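Local coordinates for putative uncharacterized protein (Archaeoglobus fulgidus, PDB 3VU0), which is the C-terminal globular domain of an archaeal AglB, a member of the oligosaccharyltransferase family, whose fold sets several helices around a small mixed beta-sheet, at residues N101-K104 against F105-I108; E117-N121 against K122-D126; F127-T131 against M132-L136. All coordinates share one frame; numbering follows the deposited sequence.

From the N terminus, the chain leaves strand 85-91 and runs through a loop into helix 105-112, where interaction 1 forms the turn at the helix start. After that helix, interaction 2 joins the loop at 117-121 to the first turns of helix 121-128, and interaction 3 joins the end of that helix to helix 132-138. Each contact is local, and the three follow in series without nesting or crossing. F105 of interaction 1 packs on F127, F128, T131 and L133 of interaction 3, F105 CE1 lying 3.7 Å from F128 CB. Interactions 2 and 3 share helix 121-128, with M119 CE 4.3 Å from F127 CB.

Interaction 1. Residues N101-K104 against F105-I108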
loop_
_atom_site.group_PDB
_atom_site.type_symbol
_atom_site.label_atom_id
_atom_site.label_comp_id
_atom_site.label_asym_id
_atom_site.label_seq_id
_atom_site.Cartn_x
_atom_site.Cartn_y
_atom_site.Cartn_z
ATOM N N ASN A 101 -14.402 4.178 -12.611
ATOM C CA ASN A 101 -13.209 5.005 -12.753
ATOM C C ASN A 101 -12.755 5.478 -11.381
ATOM O O ASN A 101 -11.669 6.035 -11.234
ATOM C CB ASN A 101 -13.485 6.215 -13.650
ATOM C CG ASN A 101 -13.933 5.816 -15.039
ATOM O OD1 ASN A 101 -13.468 4.818 -15.589
ATOM N ND2 ASN A 101 -14.834 6.598 -15.617
ATOM N N LYS A 102 -13.601 5.253 -10.379
ATOM C CA LYS A 102 -13.299 5.652 -9.009
ATOM C C LYS A 102 -12.239 4.761 -8.375
ATOM O O LYS A 102 -12.310 3.537 -8.452
ATOM C CB LYS A 102 -14.566 5.608 -8.150
ATOM C CG LYS A 102 -14.333 5.979 -6.683
ATOM C CD LYS A 102 -15.545 5.651 -5.831
ATOM C CE LYS A 102 -15.258 5.875 -4.353
ATOM N NZ LYS A 102 -16.376 5.381 -3.496
ATOM N N THR A 103 -11.255 5.387 -7.741
ATOM C CA THR A 103 -10.182 4.653 -7.084
ATOM C C THR A 103 -9.231 5.626 -6.413
ATOM O O THR A 103 -9.041 6.746 -6.891
ATOM C CB THR A 103 -9.375 3.807 -8.089
ATOM O OG1 THR A 103 -8.223 3.260 -7.432
ATOM C CG2 THR A 103 -8.916 4.662 -9.266
ATOM N N LYS A 104 -8.634 5.210 -5.303
ATOM C CA LYS A 104 -7.691 6.079 -4.628
ATOM C C LYS A 104 -6.344 6.051 -5.343
ATOM O O LYS A 104 -5.400 6.721 -4.933
ATOM C CB LYS A 104 -7.546 5.679 -3.157
ATOM C CG LYS A 104 -8.789 6.010 -2.336
ATOM C CD LYS A 104 -8.604 5.700 -0.863
ATOM C CE LYS A 104 -9.774 6.225 -0.037
ATOM N NZ LYS A 104 -9.509 6.062 1.422
ATOM N N PHE A 105 -6.257 5.277 -6.423
ATOM C CA PHE A 105 -5.018 5.211 -7.188
ATOM C C PHE A 105 -4.763 6.571 -7.850
ATOM O O PHE A 105 -3.620 6.934 -8.132
ATOM C CB PHE A 105 -5.102 4.114 -8.258
ATOM C CG PHE A 105 -3.806 3.876 -8.987
ATOM C CD1 PHE A 105 -3.709 4.112 -10.356
ATOM C CD2 PHE A 105 -2.686 3.413 -8.304
ATOM C CE1 PHE A 105 -2.511 3.888 -11.038
ATOM C CE2 PHE A 105 -1.479 3.185 -8.974
ATOM C CZ PHE A 105 -1.393 3.424 -10.345
ATOM N N ILE A 106 -5.834 7.326 -8.088
ATOM C CA ILE A 106 -5.715 8.640 -8.716
ATOM C C ILE A 106 -4.922 9.592 -7.815
ATOM O O ILE A 106 -3.916 10.153 -8.241
ATOM C CB ILE A 106 -7.112 9.229 -9.052
ATOM C CG1 ILE A 106 -7.823 8.329 -10.069
ATOM C CG2 ILE A 106 -6.974 10.638 -9.633
ATOM C CD1 ILE A 106 -7.067 8.150 -11.375
ATOM N N PRO A 107 -5.361 9.790 -6.560
ATOM C CA PRO A 107 -4.583 10.695 -5.709
ATOM C C PRO A 107 -3.173 10.151 -5.471
ATOM O O PRO A 107 -2.220 10.920 -5.301
ATOM C CB PRO A 107 -5.419 10.784 -4.427
ATOM C CG PRO A 107 -6.216 9.513 -4.425
ATOM C CD PRO A 107 -6.594 9.354 -5.882
ATOM N N ILE A 108 -3.036 8.827 -5.463
ATOM C CA ILE A 108 -1.721 8.217 -5.277
ATOM C C ILE A 108 -0.839 8.659 -6.448
ATOM O O ILE A 108 0.306 9.059 -6.263
ATOM C CB ILE A 108 -1.807 6.672 -5.253
ATOM C CG1 ILE A 108 -2.480 6.210 -3.956
ATOM C CG2 ILE A 108 -0.417 6.061 -5.374
ATOM C CD1 ILE A 108 -2.552 4.690 -3.805
#
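T103 meets F105 and I106 at the start of the helix, and its side chain can be traced atom by atom. T103 CB lies 3.8 Å from F105 N. From there OG1 extends anti to the backbone N (chi1 172°), which aims it at the first helical amide: F105 N donates to T103 OG1 at 3.0 Å with an N-H...O angle of 163°, a capping bond. T103 OG1 also lies 3.3 Å from F105 CB, the two side chains running side by side in one direction, and it is hydrogen-bonded to T95 O as well. On the other branch, T103 CG2 meets I106 CG1 at 3.9 Å, with the side chains crossing at about a right angle.

The backbone continues the turn. I106 N reaches T103 O in a weak bond of 3.5 Å, whereas I108 N donates to K104 O at 3.2 Å. P107 CG approaches K104 O to 3.0 Å, so the proline ring and the I108 amide crowd around one carbonyl. The extended K104 side chain carries NZ to salt bridges with E93 and D39. Helix 105-112 thus begins where the loop after strand 85-91 ends, with F105 and I108 both packed on T69 of helix 61-69.

Interaction 2. Residues E117-N121 against K122-D126; sequences EYMKN and KEIID
E123 reaches back over the helix start to K120, and its polar contacts dominate. K120 N donates to E123 OE1 at 2.8 Å, almost straight at 173°, approaching the anti side of the carboxylate and 24° out of its plane. With CG beside its own backbone N (chi1 -64°) and the chain extended beyond it, E123 brings OE1 back to the backbone N-H of K120, the N-cap residue. A water connects the two side-chain ends: it accepts from K120 NZ at 2.7 Å and donates to E123 OE2 in a longer bond. The charged atoms themselves are not in direct contact, and the water bridges them.

Backbone bonds set the first turns. I124 N donates to K120 O at 3.1 Å and more weakly to N121 O, while I125 N donates to N121 O. Farther along, K122 NZ forms a salt bridge with D126 OD2 at 2.8 Å, meeting the carboxylate oxygen on its syn lone pair and spanning one helical turn.

The apolar pair is M119 CB with I124 CG1, 3.9 Å apart. Separately, the selenomethionine chain, bent at chi3, brings M119 CE to 3.6 Å from E123 O, a van der Waals contact with the backbone. This surface contact joins the loop after helix 105-112 to the start of helix 121-128, where I124 packs on P116 and I125 on V96.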
loop_
_atom_site.group_PDB
_atom_site.type_symbol
_atom_site.label_atom_id
_atom_site.label_comp_id
_atom_site.label_asym_id
_atom_site.label_seq_id
_atom_site.Cartn_x
_atom_site.Cartn_y
_atom_site.Cartn_z
ATOM N N GLU A 117 -5.331 13.330 -15.456
ATOM C CA GLU A 117 -6.335 13.976 -16.300
ATOM C C GLU A 117 -5.899 14.147 -17.751
ATOM O O GLU A 117 -6.726 14.392 -18.628
ATOM C CB GLU A 117 -6.763 15.334 -15.717
ATOM C CG GLU A 117 -5.743 16.459 -15.805
ATOM C CD GLU A 117 -4.774 16.486 -14.635
ATOM O OE1 GLU A 117 -4.197 17.565 -14.380
ATOM O OE2 GLU A 117 -4.582 15.444 -13.974
ATOM N N TYR A 118 -4.604 14.005 -18.011
ATOM C CA TYR A 118 -4.089 14.132 -19.371
ATOM C C TYR A 118 -3.915 12.766 -20.019
ATOM O O TYR A 118 -3.567 12.672 -21.194
ATOM C CB TYR A 118 -2.742 14.861 -19.366
ATOM C CG TYR A 118 -2.848 16.344 -19.113
ATOM C CD1 TYR A 118 -3.219 17.223 -20.134
ATOM C CD2 TYR A 118 -2.587 16.871 -17.851
ATOM C CE1 TYR A 118 -3.327 18.596 -19.897
ATOM C CE2 TYR A 118 -2.693 18.235 -17.604
ATOM C CZ TYR A 118 -3.060 19.091 -18.625
ATOM O OH TYR A 118 -3.151 20.441 -18.367
HETATM N N MSE A 119 -4.156 11.709 -19.253
HETATM C CA MSE A 119 -4.010 10.348 -19.768
HETATM C C MSE A 119 -5.351 9.727 -20.143
HETATM O O MSE A 119 -6.369 10.036 -19.540
HETATM C CB MSE A 119 -3.332 9.461 -18.722
HETATM C CG MSE A 119 -1.934 9.902 -18.347
HETATM SE SE MSE A 119 -1.358 9.060 -16.715
HETATM C CE MSE A 119 -1.094 7.256 -17.376
ATOM N N LYS A 120 -5.343 8.860 -21.150
ATOM C CA LYS A 120 -6.561 8.170 -21.562
ATOM C C LYS A 120 -6.896 7.173 -20.462
ATOM O O LYS A 120 -6.005 6.712 -19.745
ATOM C CB LYS A 120 -6.341 7.423 -22.878
ATOM C CG LYS A 120 -6.170 8.333 -24.087
ATOM C CD LYS A 120 -6.088 7.522 -25.372
ATOM C CE LYS A 120 -6.122 8.420 -26.601
ATOM N NZ LYS A 120 -4.991 9.391 -26.620
ATOM N N ASN A 121 -8.170 6.827 -20.329
ATOM C CA ASN A 121 -8.564 5.886 -19.293
ATOM C C ASN A 121 -7.739 4.600 -19.365
ATOM O O ASN A 121 -7.251 4.125 -18.346
ATOM C CB ASN A 121 -10.051 5.553 -19.405
ATOM C CG ASN A 121 -10.581 4.830 -18.178
ATOM O OD1 ASN A 121 -10.601 5.384 -17.074
ATOM N ND2 ASN A 121 -11.012 3.587 -18.364
ATOM N N LYS A 122 -7.570 4.042 -20.563
ATOM C CA LYS A 122 -6.807 2.806 -20.691
ATOM C C LYS A 122 -5.328 2.992 -20.359
ATOM O O LYS A 122 -4.680 2.067 -19.873
ATOM C CB LYS A 122 -6.962 2.205 -22.094
ATOM C CG LYS A 122 -6.297 0.838 -22.238
ATOM C CD LYS A 122 -6.646 0.178 -23.566
ATOM C CE LYS A 122 -5.845 -1.090 -23.769
ATOM N NZ LYS A 122 -4.393 -0.808 -23.992
ATOM N N GLU A 123 -4.782 4.177 -20.621
ATOM C CA GLU A 123 -3.382 4.420 -20.284
ATOM C C GLU A 123 -3.205 4.350 -18.758
ATOM O O GLU A 123 -2.166 3.911 -18.263
ATOM C CB GLU A 123 -2.922 5.785 -20.805
ATOM C CG GLU A 123 -2.948 5.896 -22.325
ATOM C CD GLU A 123 -2.412 7.228 -22.838
ATOM O OE1 GLU A 123 -2.829 8.277 -22.313
ATOM O OE2 GLU A 123 -1.583 7.224 -23.777
ATOM N N ILE A 124 -4.224 4.773 -18.018
ATOM C CA ILE A 124 -4.169 4.739 -16.556
ATOM C C ILE A 124 -4.233 3.291 -16.082
ATOM O O ILE A 124 -3.485 2.889 -15.193
ATOM C CB ILE A 124 -5.337 5.544 -15.932
ATOM C CG1 ILE A 124 -5.161 7.030 -16.251
ATOM C CG2 ILE A 124 -5.410 5.315 -14.423
ATOM C CD1 ILE A 124 -6.318 7.890 -15.783
ATOM N N ILE A 125 -5.121 2.510 -16.691
ATOM C CA ILE A 125 -5.271 1.096 -16.347
ATOM C C ILE A 125 -3.985 0.335 -16.696
ATOM O O ILE A 125 -3.468 -0.439 -15.886
ATOM C CB ILE A 125 -6.464 0.472 -17.113
ATOM C CG1 ILE A 125 -7.772 1.148 -16.678
ATOM C CG2 ILE A 125 -6.528 -1.028 -16.856
ATOM C CD1 ILE A 125 -8.969 0.816 -17.563
ATOM N N ASP A 126 -3.466 0.559 -17.900
ATOM C CA ASP A 126 -2.236 -0.110 -18.312
ATOM C C ASP A 126 -1.090 0.238 -17.362
ATOM O O ASP A 126 -0.288 -0.624 -17.018
ATOM C CB ASP A 126 -1.861 0.268 -19.753
ATOM C CG ASP A 126 -2.843 -0.285 -20.778
ATOM O OD1 ASP A 126 -3.602 -1.226 -20.448
ATOM O OD2 ASP A 126 -2.847 0.214 -21.923
HETATM O O HOH W 1 -2.802 7.856 -26.708
#

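Interaction 3. Residues F127-T131 against M132-L136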
loop_
_atom_site.group_PDB
_atom_site.type_symbol
_atom_site.label_atom_id
_atom_site.label_comp_id
_atom_site.label_asym_id
_atom_site.label_seq_id
_atom_site.Cartn_x
_atom_site.Cartn_y
_atom_site.Cartn_z
ATOM N N PHE A 127 -1.017 1.496 -16.939
ATOM C CA PHE A 127 0.023 1.926 -16.000
ATOM C C PHE A 127 -0.155 1.176 -14.670
ATOM O O PHE A 127 0.797 0.603 -14.131
ATOM C CB PHE A 127 -0.066 3.435 -15.754
ATOM C CG PHE A 127 0.873 3.930 -14.686
ATOM C CD1 PHE A 127 2.247 3.869 -14.868
ATOM C CD2 PHE A 127 0.381 4.418 -13.481
ATOM C CE1 PHE A 127 3.125 4.287 -13.857
ATOM C CE2 PHE A 127 1.245 4.836 -12.469
ATOM C CZ PHE A 127 2.620 4.769 -12.658
ATOM N N PHE A 128 -1.378 1.174 -14.149
ATOM C CA PHE A 128 -1.661 0.482 -12.891
ATOM C C PHE A 128 -1.224 -0.981 -12.928
ATOM O O PHE A 128 -0.639 -1.494 -11.969
ATOM C CB PHE A 128 -3.157 0.537 -12.566
ATOM C CG PHE A 128 -3.559 -0.367 -11.434
ATOM C CD1 PHE A 128 -3.176 -0.081 -10.123
ATOM C CD2 PHE A 128 -4.270 -1.538 -11.685
ATOM C CE1 PHE A 128 -3.490 -0.952 -9.082
ATOM C CE2 PHE A 128 -4.591 -2.420 -10.648
ATOM C CZ PHE A 128 -4.198 -2.126 -9.347
ATOM N N ASN A 129 -1.499 -1.652 -14.038
ATOM C CA ASN A 129 -1.159 -3.058 -14.152
ATOM C C ASN A 129 0.332 -3.385 -14.105
ATOM O O ASN A 129 0.698 -4.550 -14.007
ATOM C CB ASN A 129 -1.805 -3.656 -15.409
ATOM C CG ASN A 129 -3.323 -3.758 -15.286
ATOM O OD1 ASN A 129 -3.862 -3.846 -14.180
ATOM N ND2 ASN A 129 -4.015 -3.763 -16.422
ATOM N N LYS A 130 1.185 -2.364 -14.148
ATOM C CA LYS A 130 2.635 -2.573 -14.093
ATOM C C LYS A 130 3.211 -2.168 -12.732
ATOM O O LYS A 130 4.407 -2.332 -12.483
ATOM C CB LYS A 130 3.340 -1.733 -15.165
ATOM C CG LYS A 130 2.912 -1.994 -16.598
ATOM C CD LYS A 130 3.506 -0.934 -17.521
ATOM C CE LYS A 130 3.038 -1.115 -18.954
ATOM N NZ LYS A 130 3.495 0.018 -19.809
ATOM N N THR A 131 2.364 -1.646 -11.851
ATOM C CA THR A 131 2.837 -1.174 -10.554
ATOM C C THR A 131 2.933 -2.199 -9.429
ATOM O O THR A 131 2.377 -3.295 -9.498
ATOM C CB THR A 131 1.961 -0.020 -10.028
ATOM O OG1 THR A 131 0.689 -0.541 -9.618
ATOM C CG2 THR A 131 1.755 1.037 -11.109
HETATM N N MSE A 132 3.651 -1.804 -8.382
HETATM C CA MSE A 132 3.830 -2.627 -7.196
HETATM C C MSE A 132 2.475 -2.899 -6.547
HETATM O O MSE A 132 2.229 -3.994 -6.050
HETATM C CB MSE A 132 4.736 -1.908 -6.191
HETATM C CG MSE A 132 6.207 -1.920 -6.564
HETATM SE SE MSE A 132 6.883 -3.727 -6.590
HETATM C CE MSE A 132 6.530 -4.196 -4.747
ATOM N N LEU A 133 1.609 -1.891 -6.542
ATOM C CA LEU A 133 0.281 -2.031 -5.954
ATOM C C LEU A 133 -0.467 -3.178 -6.619
ATOM O O LEU A 133 -1.134 -3.964 -5.957
ATOM C CB LEU A 133 -0.510 -0.732 -6.111
ATOM C CG LEU A 133 -1.942 -0.752 -5.567
ATOM C CD1 LEU A 133 -1.953 -1.228 -4.121
ATOM C CD2 LEU A 133 -2.544 0.646 -5.675
ATOM N N TYR A 134 -0.348 -3.269 -7.938
ATOM C CA TYR A 134 -0.993 -4.338 -8.690
ATOM C C TYR A 134 -0.357 -5.694 -8.371
ATOM O O TYR A 134 -1.050 -6.657 -8.064
ATOM C CB TYR A 134 -0.865 -4.078 -10.194
ATOM C CG TYR A 134 -1.354 -5.232 -11.038
ATOM C CD1 TYR A 134 -2.703 -5.364 -11.354
ATOM C CD2 TYR A 134 -0.469 -6.206 -11.500
ATOM C CE1 TYR A 134 -3.164 -6.439 -12.113
ATOM C CE2 TYR A 134 -0.920 -7.286 -12.257
ATOM C CZ TYR A 134 -2.267 -7.393 -12.559
ATOM O OH TYR A 134 -2.716 -8.450 -13.313
ATOM N N LYS A 135 0.968 -5.762 -8.448
ATOM C CA LYS A 135 1.675 -7.010 -8.194
ATOM C C LYS A 135 1.473 -7.514 -6.770
ATOM O O LYS A 135 1.558 -8.718 -6.516
ATOM C CB LYS A 135 3.165 -6.839 -8.499
ATOM C CG LYS A 135 3.417 -6.418 -9.938
ATOM C CD LYS A 135 4.870 -6.074 -10.188
ATOM C CE LYS A 135 5.054 -5.490 -11.580
ATOM N NZ LYS A 135 6.484 -5.200 -11.862
ATOM N N LEU A 136 1.201 -6.592 -5.847
ATOM C CA LEU A 136 0.955 -6.961 -4.458
ATOM C C LEU A 136 -0.499 -7.362 -4.232
ATOM O O LEU A 136 -0.814 -8.540 -4.055
ATOM C CB LEU A 136 1.292 -5.797 -3.503
ATOM C CG LEU A 136 2.770 -5.449 -3.291
ATOM C CD1 LEU A 136 2.880 -4.142 -2.518
ATOM C CD2 LEU A 136 3.460 -6.573 -2.535
HETATM O O HOH W 2 6.152 -3.669 -14.180
#
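Y134 packs against F128 and N129 across the turn between two helices. Its ring edge faces the F128 ring in an offset edge-to-face pair, centroids 5.7 Å apart and planes at 89°, with F128 CE2 and Y134 CD1 3.6 Å apart. Y134 CB also lies over the F128 face, 4.1 Å from the centroid in a CH-pi contact. On the tyrosine ring, N129 CA covers one face in a second CH-pi contact, while N129 OD1 comes within 3.4 Å of Y134 CE1. L133 CG touches the F128 rim at CE1.

Behind these contacts T131 ties the two sides together. A chi1 of 72° places T131 OG1 between the backbone N and the carbonyl carbon, where it donates to F128 O at 2.9 Å in the carbonyl plane and accepts a weak capping bond from Y134 N. F128 O also accepts from T131 N, closing a type I turn from F128 to T131. K135 N donates to T131 O at 3.0 Å, and a water links K130 O with K135 NZ, which also bonds to Q71 O. The turn joins helix 121-128 to helix 132-138, with L133 packed on F105 of helix 105-112, F68 of helix 61-69 and T90 of strand 85-91.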